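Local structure of carbohydrate kinase, pfkB family (Enterococcus faecalis, 3KTN) at residues L41-H46 and D316-T321; D280-G285 and F302-G307; T55-N60 and D85-F90; H109-G114 and L140-K145. The protein probably phosphorylates a sugar acid, possibly 2-keto-3-deoxygluconate, as a metal-binding kinase of the PfkB (ribokinase-like) family. One frame throughout, in Å; residues are numbered along the deposited sequence.

Contact 1. Residues L41-H46 and D316-T321; sequences LANLAH and DIPLTT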
# COMPACT_ATOMS: atom_id res chain seq x y z
N LEU A 41 -19.98 -21.61 -4.14
CA LEU A 41 -19.59 -21.99 -5.49
C LEU A 41 -18.10 -21.82 -5.77
O LEU A 41 -17.50 -22.62 -6.50
CB LEU A 41 -20.40 -21.18 -6.51
CG LEU A 41 -21.93 -21.35 -6.45
CD1 LEU A 41 -22.56 -20.63 -7.63
CD2 LEU A 41 -22.30 -22.83 -6.45
N ALA A 42 -17.49 -20.79 -5.18
CA ALA A 42 -16.06 -20.54 -5.37
C ALA A 42 -15.25 -21.71 -4.85
O ALA A 42 -14.35 -22.20 -5.52
CB ALA A 42 -15.64 -19.25 -4.65
N ASN A 43 -15.59 -22.17 -3.65
CA ASN A 43 -14.87 -23.30 -3.05
C ASN A 43 -15.11 -24.57 -3.87
O ASN A 43 -14.17 -25.33 -4.13
CB ASN A 43 -15.32 -23.52 -1.60
CG ASN A 43 -14.29 -24.30 -0.80
OD1 ASN A 43 -13.35 -24.87 -1.36
ND2 ASN A 43 -14.47 -24.33 0.51
N LEU A 44 -16.36 -24.81 -4.26
CA LEU A 44 -16.69 -26.00 -5.05
C LEU A 44 -15.97 -25.95 -6.42
O LEU A 44 -15.55 -26.99 -6.93
CB LEU A 44 -18.21 -26.09 -5.24
CG LEU A 44 -19.00 -26.42 -3.97
CD1 LEU A 44 -20.50 -26.38 -4.25
CD2 LEU A 44 -18.59 -27.79 -3.45
N ALA A 45 -15.84 -24.76 -6.99
CA ALA A 45 -15.14 -24.64 -8.27
C ALA A 45 -13.67 -24.98 -8.05
O ALA A 45 -13.02 -25.58 -8.90
CB ALA A 45 -15.29 -23.22 -8.83
N HIS A 46 -13.14 -24.59 -6.89
CA HIS A 46 -11.75 -24.90 -6.57
C HIS A 46 -11.59 -26.39 -6.30
O HIS A 46 -10.48 -26.92 -6.35
CB HIS A 46 -11.27 -24.08 -5.37
CG HIS A 46 -10.73 -22.74 -5.75
ND1 HIS A 46 -11.51 -21.75 -6.32
CD2 HIS A 46 -9.47 -22.24 -5.71
CE1 HIS A 46 -10.76 -20.71 -6.62
NE2 HIS A 46 -9.51 -20.99 -6.26
N ASP A 316 -13.93 -13.74 3.03
CA ASP A 316 -15.02 -14.72 3.01
C ASP A 316 -14.83 -15.95 2.12
O ASP A 316 -15.31 -17.04 2.44
CB ASP A 316 -16.33 -14.08 2.55
CG ASP A 316 -16.75 -12.92 3.41
OD1 ASP A 316 -17.94 -12.89 3.80
OD2 ASP A 316 -15.93 -12.02 3.68
N ILE A 317 -14.17 -15.75 0.98
CA ILE A 317 -13.99 -16.84 0.02
C ILE A 317 -13.05 -17.94 0.47
O ILE A 317 -11.87 -17.69 0.71
CB ILE A 317 -13.48 -16.32 -1.34
CG1 ILE A 317 -14.27 -15.07 -1.78
CG2 ILE A 317 -13.62 -17.41 -2.40
CD1 ILE A 317 -15.71 -15.34 -2.12
N PRO A 318 -13.55 -19.18 0.57
CA PRO A 318 -12.73 -20.33 0.99
C PRO A 318 -12.01 -20.82 -0.27
O PRO A 318 -12.59 -21.52 -1.10
CB PRO A 318 -13.77 -21.36 1.47
CG PRO A 318 -15.04 -20.55 1.67
CD PRO A 318 -14.98 -19.54 0.56
N LEU A 319 -10.75 -20.42 -0.41
CA LEU A 319 -9.93 -20.78 -1.56
C LEU A 319 -9.05 -21.99 -1.24
O LEU A 319 -7.83 -21.86 -1.10
CB LEU A 319 -9.06 -19.59 -1.97
CG LEU A 319 -9.82 -18.31 -2.37
CD1 LEU A 319 -8.89 -17.12 -2.34
CD2 LEU A 319 -10.42 -18.47 -3.75
N THR A 320 -9.69 -23.15 -1.12
CA THR A 320 -8.98 -24.39 -0.81
C THR A 320 -9.17 -25.43 -1.92
O THR A 320 -10.10 -25.34 -2.72
CB THR A 320 -9.48 -25.01 0.53
OG1 THR A 320 -10.90 -25.20 0.48
CG2 THR A 320 -9.14 -24.09 1.69
N THR A 321 -8.27 -26.41 -1.96
CA THR A 321 -8.35 -27.47 -2.96
C THR A 321 -8.42 -28.80 -2.23
O THR A 321 -8.08 -28.89 -1.04
CB THR A 321 -7.11 -27.48 -3.87
OG1 THR A 321 -5.95 -27.81 -3.10
CG2 THR A 321 -6.91 -26.11 -4.52

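Contact 2. Residues D280-G285 and F302-G307; sequences DAYAAG and FATVNG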
# COMPACT_ATOMS: atom_id res chain seq x y z
N ASP A 280 -19.60 -21.36 5.05
CA ASP A 280 -19.82 -21.80 3.68
C ASP A 280 -18.74 -22.77 3.21
O ASP A 280 -18.95 -23.51 2.25
CB ASP A 280 -19.92 -20.60 2.74
CG ASP A 280 -20.99 -19.62 3.17
OD1 ASP A 280 -22.10 -20.08 3.50
OD2 ASP A 280 -20.73 -18.39 3.17
N ALA A 281 -17.59 -22.76 3.88
CA ALA A 281 -16.51 -23.68 3.51
C ALA A 281 -16.87 -25.07 4.04
O ALA A 281 -16.56 -26.08 3.41
CB ALA A 281 -15.18 -23.22 4.11
N TYR A 282 -17.53 -25.12 5.19
CA TYR A 282 -17.95 -26.40 5.75
C TYR A 282 -18.99 -27.02 4.80
O TYR A 282 -18.89 -28.19 4.43
CB TYR A 282 -18.59 -26.21 7.13
CG TYR A 282 -19.02 -27.52 7.76
CD1 TYR A 282 -18.07 -28.42 8.25
CD2 TYR A 282 -20.37 -27.88 7.84
CE1 TYR A 282 -18.45 -29.64 8.80
CE2 TYR A 282 -20.77 -29.11 8.40
CZ TYR A 282 -19.80 -29.98 8.87
OH TYR A 282 -20.15 -31.19 9.41
N ALA A 283 -19.97 -26.21 4.41
CA ALA A 283 -21.01 -26.67 3.50
C ALA A 283 -20.41 -27.16 2.18
O ALA A 283 -20.83 -28.18 1.64
CB ALA A 283 -22.00 -25.56 3.24
N ALA A 284 -19.42 -26.43 1.67
CA ALA A 284 -18.78 -26.82 0.42
C ALA A 284 -18.13 -28.18 0.57
O ALA A 284 -18.14 -28.99 -0.36
CB ALA A 284 -17.73 -25.78 0.01
N GLY A 285 -17.55 -28.42 1.74
CA GLY A 285 -16.91 -29.70 1.99
C GLY A 285 -17.93 -30.82 2.06
O GLY A 285 -17.68 -31.93 1.58
N PHE A 302 -13.55 -34.34 6.23
CA PHE A 302 -13.04 -33.48 5.18
C PHE A 302 -13.59 -32.06 5.32
O PHE A 302 -12.84 -31.08 5.25
CB PHE A 302 -13.44 -34.06 3.83
CG PHE A 302 -12.96 -33.27 2.65
CD1 PHE A 302 -11.74 -33.55 2.06
CD2 PHE A 302 -13.74 -32.25 2.13
CE1 PHE A 302 -11.29 -32.82 0.95
CE2 PHE A 302 -13.31 -31.52 1.02
CZ PHE A 302 -12.08 -31.80 0.44
N ALA A 303 -14.90 -31.96 5.52
CA ALA A 303 -15.58 -30.67 5.65
C ALA A 303 -15.15 -29.86 6.88
O ALA A 303 -15.05 -28.63 6.80
CB ALA A 303 -17.09 -30.88 5.66
N THR A 304 -14.93 -30.53 8.00
CA THR A 304 -14.52 -29.84 9.22
C THR A 304 -13.12 -29.24 9.05
O THR A 304 -12.88 -28.10 9.45
CB THR A 304 -14.54 -30.81 10.44
OG1 THR A 304 -15.82 -31.44 10.53
CG2 THR A 304 -14.29 -30.04 11.74
N VAL A 305 -12.21 -30.00 8.44
CA VAL A 305 -10.86 -29.51 8.20
C VAL A 305 -10.95 -28.30 7.25
O VAL A 305 -10.25 -27.30 7.44
CB VAL A 305 -9.97 -30.59 7.57
CG1 VAL A 305 -8.63 -30.00 7.13
CG2 VAL A 305 -9.74 -31.71 8.58
N ASN A 306 -11.81 -28.39 6.24
CA ASN A 306 -11.97 -27.29 5.30
C ASN A 306 -12.47 -26.06 6.06
O ASN A 306 -12.05 -24.94 5.78
CB ASN A 306 -12.97 -27.67 4.20
CG ASN A 306 -12.84 -26.78 2.98
OD1 ASN A 306 -11.73 -26.52 2.52
ND2 ASN A 306 -13.96 -26.32 2.44
N GLY A 307 -13.38 -26.28 7.00
CA GLY A 307 -13.92 -25.20 7.80
C GLY A 307 -12.85 -24.52 8.64
O GLY A 307 -12.85 -23.29 8.78

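Contact 3. Residues T55-N60 and D85-F90; sequences TKLPAN and DHIGSF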
# COMPACT_ATOMS: atom_id res chain seq x y z
N THR A 55 -28.23 -15.07 -10.28
CA THR A 55 -28.49 -13.84 -9.54
C THR A 55 -28.51 -12.69 -10.54
O THR A 55 -28.48 -12.91 -11.75
CB THR A 55 -27.34 -13.58 -8.52
OG1 THR A 55 -27.70 -12.50 -7.64
CG2 THR A 55 -26.07 -13.22 -9.26
N LYS A 56 -28.58 -11.46 -10.03
CA LYS A 56 -28.57 -10.28 -10.89
C LYS A 56 -27.50 -9.31 -10.40
O LYS A 56 -27.20 -9.24 -9.20
CB LYS A 56 -29.92 -9.54 -10.86
CG LYS A 56 -31.12 -10.35 -11.33
CD LYS A 56 -31.05 -10.72 -12.80
CE LYS A 56 -32.32 -11.46 -13.23
NZ LYS A 56 -32.17 -12.12 -14.56
N LEU A 57 -26.93 -8.56 -11.33
CA LEU A 57 -25.94 -7.53 -11.02
C LEU A 57 -26.28 -6.35 -11.92
O LEU A 57 -26.70 -6.53 -13.06
CB LEU A 57 -24.52 -8.02 -11.29
CG LEU A 57 -23.94 -8.97 -10.23
CD1 LEU A 57 -22.54 -9.42 -10.63
CD2 LEU A 57 -23.90 -8.25 -8.90
N PRO A 58 -26.10 -5.12 -11.41
CA PRO A 58 -26.41 -3.94 -12.22
C PRO A 58 -25.54 -3.86 -13.46
O PRO A 58 -24.39 -4.31 -13.46
CB PRO A 58 -26.15 -2.79 -11.25
CG PRO A 58 -25.03 -3.32 -10.41
CD PRO A 58 -25.49 -4.72 -10.13
N ALA A 59 -26.10 -3.28 -14.52
CA ALA A 59 -25.37 -3.12 -15.76
C ALA A 59 -24.54 -1.84 -15.69
O ALA A 59 -24.86 -0.84 -16.33
CB ALA A 59 -26.34 -3.06 -16.96
N ASN A 60 -23.50 -1.87 -14.87
CA ASN A 60 -22.59 -0.74 -14.75
C ASN A 60 -21.20 -1.32 -14.48
O ASN A 60 -21.04 -2.53 -14.36
CB ASN A 60 -23.04 0.25 -13.66
CG ASN A 60 -23.07 -0.36 -12.27
OD1 ASN A 60 -22.25 -1.20 -11.92
ND2 ASN A 60 -24.02 0.10 -11.45
N ASP A 85 -29.33 -1.12 -10.02
CA ASP A 85 -28.17 -0.24 -10.09
C ASP A 85 -27.25 -0.40 -8.88
O ASP A 85 -26.07 -0.07 -8.94
CB ASP A 85 -28.64 1.21 -10.13
CG ASP A 85 -29.61 1.48 -11.25
OD1 ASP A 85 -29.17 1.51 -12.42
OD2 ASP A 85 -30.81 1.65 -10.97
N HIS A 86 -27.81 -0.93 -7.80
CA HIS A 86 -27.11 -1.07 -6.54
C HIS A 86 -26.67 -2.49 -6.19
O HIS A 86 -27.27 -3.48 -6.63
CB HIS A 86 -28.03 -0.51 -5.45
CG HIS A 86 -27.45 -0.53 -4.07
ND1 HIS A 86 -26.52 0.39 -3.64
CD2 HIS A 86 -27.74 -1.31 -3.00
CE1 HIS A 86 -26.25 0.17 -2.36
NE2 HIS A 86 -26.98 -0.85 -1.95
N ILE A 87 -25.61 -2.59 -5.39
CA ILE A 87 -25.13 -3.89 -4.92
C ILE A 87 -25.04 -3.77 -3.40
O ILE A 87 -24.58 -2.75 -2.87
CB ILE A 87 -23.75 -4.25 -5.49
CG1 ILE A 87 -23.83 -4.38 -7.02
CG2 ILE A 87 -23.28 -5.58 -4.91
CD1 ILE A 87 -22.53 -4.82 -7.68
N GLY A 88 -25.50 -4.80 -2.69
CA GLY A 88 -25.45 -4.76 -1.23
C GLY A 88 -23.99 -4.78 -0.78
O GLY A 88 -23.12 -5.22 -1.53
N SER A 89 -23.72 -4.31 0.43
CA SER A 89 -22.34 -4.29 0.91
C SER A 89 -22.25 -4.23 2.42
O SER A 89 -23.23 -3.96 3.11
CB SER A 89 -21.60 -3.08 0.34
OG SER A 89 -22.11 -1.88 0.90
N PHE A 90 -21.04 -4.48 2.92
CA PHE A 90 -20.77 -4.39 4.34
C PHE A 90 -19.29 -4.14 4.59
O PHE A 90 -18.44 -4.44 3.74
CB PHE A 90 -21.23 -5.67 5.07
CG PHE A 90 -20.43 -6.90 4.75
CD1 PHE A 90 -19.35 -7.27 5.56
CD2 PHE A 90 -20.80 -7.74 3.70
CE1 PHE A 90 -18.66 -8.46 5.32
CE2 PHE A 90 -20.11 -8.93 3.46
CZ PHE A 90 -19.04 -9.29 4.28

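Contact 4. Residues H109-G114 and L140-K145; sequences HQSAFG and LSLTEK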
# COMPACT_ATOMS: atom_id res chain seq x y z
N HIS A 109 -31.46 -4.49 0.71
CA HIS A 109 -32.70 -4.80 -0.01
C HIS A 109 -32.94 -4.08 -1.33
O HIS A 109 -33.72 -4.56 -2.15
CB HIS A 109 -33.91 -4.62 0.92
CG HIS A 109 -34.12 -3.22 1.39
ND1 HIS A 109 -34.65 -2.23 0.59
CD2 HIS A 109 -33.90 -2.64 2.60
CE1 HIS A 109 -34.75 -1.11 1.28
NE2 HIS A 109 -34.30 -1.33 2.50
N GLN A 110 -32.28 -2.94 -1.55
CA GLN A 110 -32.46 -2.20 -2.80
C GLN A 110 -31.46 -2.65 -3.87
O GLN A 110 -31.26 -1.97 -4.86
CB GLN A 110 -32.29 -0.70 -2.56
CG GLN A 110 -33.13 -0.12 -1.44
CD GLN A 110 -34.61 -0.16 -1.74
OE1 GLN A 110 -35.21 -1.24 -1.80
NE2 GLN A 110 -35.21 1.01 -1.92
N SER A 111 -30.84 -3.81 -3.67
CA SER A 111 -29.86 -4.32 -4.62
C SER A 111 -30.51 -4.92 -5.87
O SER A 111 -31.71 -5.17 -5.91
CB SER A 111 -28.99 -5.39 -3.96
OG SER A 111 -29.75 -6.55 -3.64
N ALA A 112 -29.68 -5.16 -6.88
CA ALA A 112 -30.12 -5.75 -8.13
C ALA A 112 -30.79 -7.10 -7.86
O ALA A 112 -31.79 -7.45 -8.49
CB ALA A 112 -28.93 -5.95 -9.06
N PHE A 113 -30.24 -7.86 -6.92
CA PHE A 113 -30.80 -9.16 -6.58
C PHE A 113 -32.10 -8.99 -5.79
O PHE A 113 -33.06 -9.71 -6.01
CB PHE A 113 -29.81 -9.97 -5.75
CG PHE A 113 -30.34 -11.30 -5.29
CD1 PHE A 113 -30.65 -12.29 -6.21
CD2 PHE A 113 -30.47 -11.57 -3.93
CE1 PHE A 113 -31.09 -13.55 -5.78
CE2 PHE A 113 -30.91 -12.83 -3.49
CZ PHE A 113 -31.22 -13.82 -4.42
N GLY A 114 -32.11 -8.03 -4.87
CA GLY A 114 -33.28 -7.78 -4.05
C GLY A 114 -34.53 -7.31 -4.78
O GLY A 114 -35.64 -7.52 -4.29
N LEU A 140 -34.75 -16.10 1.17
CA LEU A 140 -36.04 -16.15 1.86
C LEU A 140 -36.36 -14.95 2.74
O LEU A 140 -37.54 -14.68 3.01
CB LEU A 140 -36.14 -17.41 2.71
CG LEU A 140 -36.28 -18.74 1.97
CD1 LEU A 140 -36.44 -19.86 2.98
CD2 LEU A 140 -37.48 -18.68 1.04
N SER A 141 -35.34 -14.21 3.18
CA SER A 141 -35.57 -13.07 4.05
C SER A 141 -35.25 -11.70 3.47
O SER A 141 -35.73 -10.69 3.99
CB SER A 141 -34.76 -13.25 5.34
OG SER A 141 -33.37 -13.20 5.08
N LEU A 142 -34.46 -11.65 2.40
CA LEU A 142 -34.10 -10.36 1.82
C LEU A 142 -35.32 -9.53 1.43
O LEU A 142 -35.59 -8.49 2.03
CB LEU A 142 -33.16 -10.55 0.62
CG LEU A 142 -32.44 -9.28 0.16
CD1 LEU A 142 -31.74 -8.62 1.34
CD2 LEU A 142 -31.45 -9.61 -0.94
N THR A 143 -36.07 -9.99 0.43
CA THR A 143 -37.29 -9.28 0.02
C THR A 143 -38.34 -10.29 -0.39
O THR A 143 -38.04 -11.47 -0.62
CB THR A 143 -37.05 -8.34 -1.19
OG1 THR A 143 -36.73 -9.12 -2.35
CG2 THR A 143 -35.94 -7.34 -0.90
N GLU A 144 -39.58 -9.83 -0.49
CA GLU A 144 -40.67 -10.71 -0.90
C GLU A 144 -40.37 -11.24 -2.29
O GLU A 144 -40.67 -12.39 -2.60
CB GLU A 144 -42.00 -9.95 -0.90
CG GLU A 144 -43.19 -10.80 -1.35
CD GLU A 144 -44.49 -10.03 -1.39
OE1 GLU A 144 -44.97 -9.59 -0.32
OE2 GLU A 144 -45.05 -9.85 -2.50
N LYS A 145 -39.76 -10.40 -3.13
CA LYS A 145 -39.44 -10.83 -4.49
C LYS A 145 -38.38 -11.93 -4.55
O LYS A 145 -38.51 -12.86 -5.34
CB LYS A 145 -38.98 -9.63 -5.33
CG LYS A 145 -40.09 -8.63 -5.62
CD LYS A 145 -39.64 -7.58 -6.62
CE LYS A 145 -40.72 -6.52 -6.82
NZ LYS A 145 -40.27 -5.46 -7.77

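Contact 1. Residues L41-H46 and D316-T321
His46 lies over the Thr320 carbonyl and the Leu319 side chain, its CB 3.2 Å from Thr320 O and its CE1 3.7 Å from Leu319 CD2. This is a helix-to-loop contact of the ribokinase-like alpha/beta fold: one flank of helix 36-46 lies on the irregular chain that leads into helix 322-330, where Thr321 is the N-cap. With chi1 at -87°, the imidazole is brought beside the backbone N of His46 and back over its own helix, and ND1 donates to Ala42 O at 3.0 Å with an N-H...O angle of 143°. That oxygen also accepts the helical bond from His46 N, and the two donors approach from opposite faces of the carbonyl plane, so one helical oxygen anchors both the backbone and the ring. Its far nitrogen, NE2, bonds to Glu24 of a second subunit. One turn earlier, Asn43 crosses the Pro318 ring at about a right angle, its CB 3.4 Å from Pro318 O and its amide beside the Thr320 hydroxyl, whose firm partner is Asn306. The side chain of Pro318 lies about 6 Å from a bound magnesium ion, which places this packing next to the metal region. At the start of the interface the touch is purely apolar, Ala42 CB meeting Ile317 CG2 at 3.5 Å.

Contact 2. Residues D280-G285 and F302-G307
Tyr282, Ala303 and Gly285 bury the largest areas where helices 278-291 and 296-310 pack as an antiparallel pair; the short axes run at 154° to each other and come within 7.5 Å. Gly285, with no side chain to hold them apart, lets the backbones come close, its CA 4.0 Å from Ala303 CA. The Ala303 methyl points at the first helix, 3.5 Å from Tyr282 O and 3.6 Å from Tyr282 CE1. Tyr282 has its ring carbon CG anti to the backbone N (chi1 -179°), which lays the ring along helix 296-310: CD1 is 3.4 Å from Ala303 O, and Thr304 OG1 sits at the ring edge, near its plane, with its own hydrogen bond to Val300 O. The direct polar link is Asn306 ND2 to Ala281 O, 2.8 Å with an N-H...O angle of 150°. The donor stands above the carbonyl plane, on the face opposite Gly285 N, so this helical oxygen is gripped twice. With OD1 bonded to the Thr320 hydroxyl, both ends of the Asn306 amide are held. Around the pair, helix 36-46 packs on Ala281 and Ala284, helix 322-330 on Phe302 and Asn306, and strand 237-245 of the large sheet on the Tyr282 ring.

Contact 3. Residues T55-N60 and D85-F90
Ile87 has CG1 anti to its carbonyl carbon (chi1 -62°) and CD1 fully extended beyond it (chi2 -177°), which carries the branch across to Pro58 and Leu57. CG1 lies 3.5 Å from Pro58 CD, the two side chains crossing at about a right angle, and CD1 comes to 3.9 Å from Leu57 CD2. Pro58 CB instead lies against backbone, 3.5 Å from Asp85 CA, and the alpha carbons of Pro58 and Asp85, 4.6 Å apart, are the closest CA pair of the two segments. Asn60 adds a polar touch, its ND2 standing 3.2 Å from Asp85 O, but the N-H...O angle of 127° makes this a weak bond. The firmer hold on that amide comes from OD1, which accepts from Gly63 N as Asn60 caps the helix that follows.

In the fold, strand 50-57 belongs to the large central sheet and strand 88-93 to the separate four-stranded sheet, which in ribokinase-like enzymes forms the lid over the substrate site. The contact therefore joins the end of a core strand to the approach to strand 88-93 of the lid, well away from the magnesium site of this structure. After Pro58 the chain turns through an inverse gamma turn centred on Ala59, with a weak 3.0 Å bond from Asn60 N to Pro58 O, and this brings Asn60 back towards Asp85. On the lid side, Ile87 O accepts from Gln106 of a third subunit, and Thr104 of that same subunit packs on Asn60.

Contact 4. Residues H109-G114 and L140-K145
Leu142 meets the 109-114 loop first, splitting its two methyls between different partners. CD2 lies 3.7 Å from Phe113 CD2, approaching the ring obliquely, and also touches Gly114 CA at 4.0 Å; CD1 reaches His109 CA. With CG anti to the backbone N (chi1 -166°), the branch is directed into the curve of the loop. Thr143 comes next, at the N-cap of helix 144-159. Its OG1 donates to Gly114 O at 2.7 Å, in the carbonyl plane and on a lone pair, while CG2 rests on His109, 3.9 Å from its CB. Lys145 takes a marginal part, CB lying 4.1 Å from Gly114 O and its extended chain leading off from the loop. Within the loop, an ST motif joins Gly114 N to Ser111 OG at 3.0 Å. Together these features join the loop after strand 101-105 of the small sheet to the junction of two helices, 138-142 and 144-159. Since Thr143 OG1 both donates to Gly114 O and caps a backbone N just beyond the segment, one hydroxyl serves loop and helix start alike, and the buried Gly114 has both its backbone N and its O bonded.

How the contacts relate
From the N terminus, helix 36-46 opens contact 1, whose partner comes 270 residues later, so the other three lie within its span. Contact 3 closes a short loop from the core strand 50-57 to the lid strand 88-93; contact 4 follows in series, returning the chain after the lid to helices 138-142 and 144-159. They adjoin through a probable bond from Ala112 N to His86 O (2.9 Å), and both touch the third subunit. Contact 2, the helix pair near the C terminus, lies across the chain's centre from contacts 3 and 4. It adjoins contact 1, helix 36-46 (Leu44 on Ala284) and loop 316-321 (Pro318 on Ala281) both lying on helix 278-291. None of the loops cross.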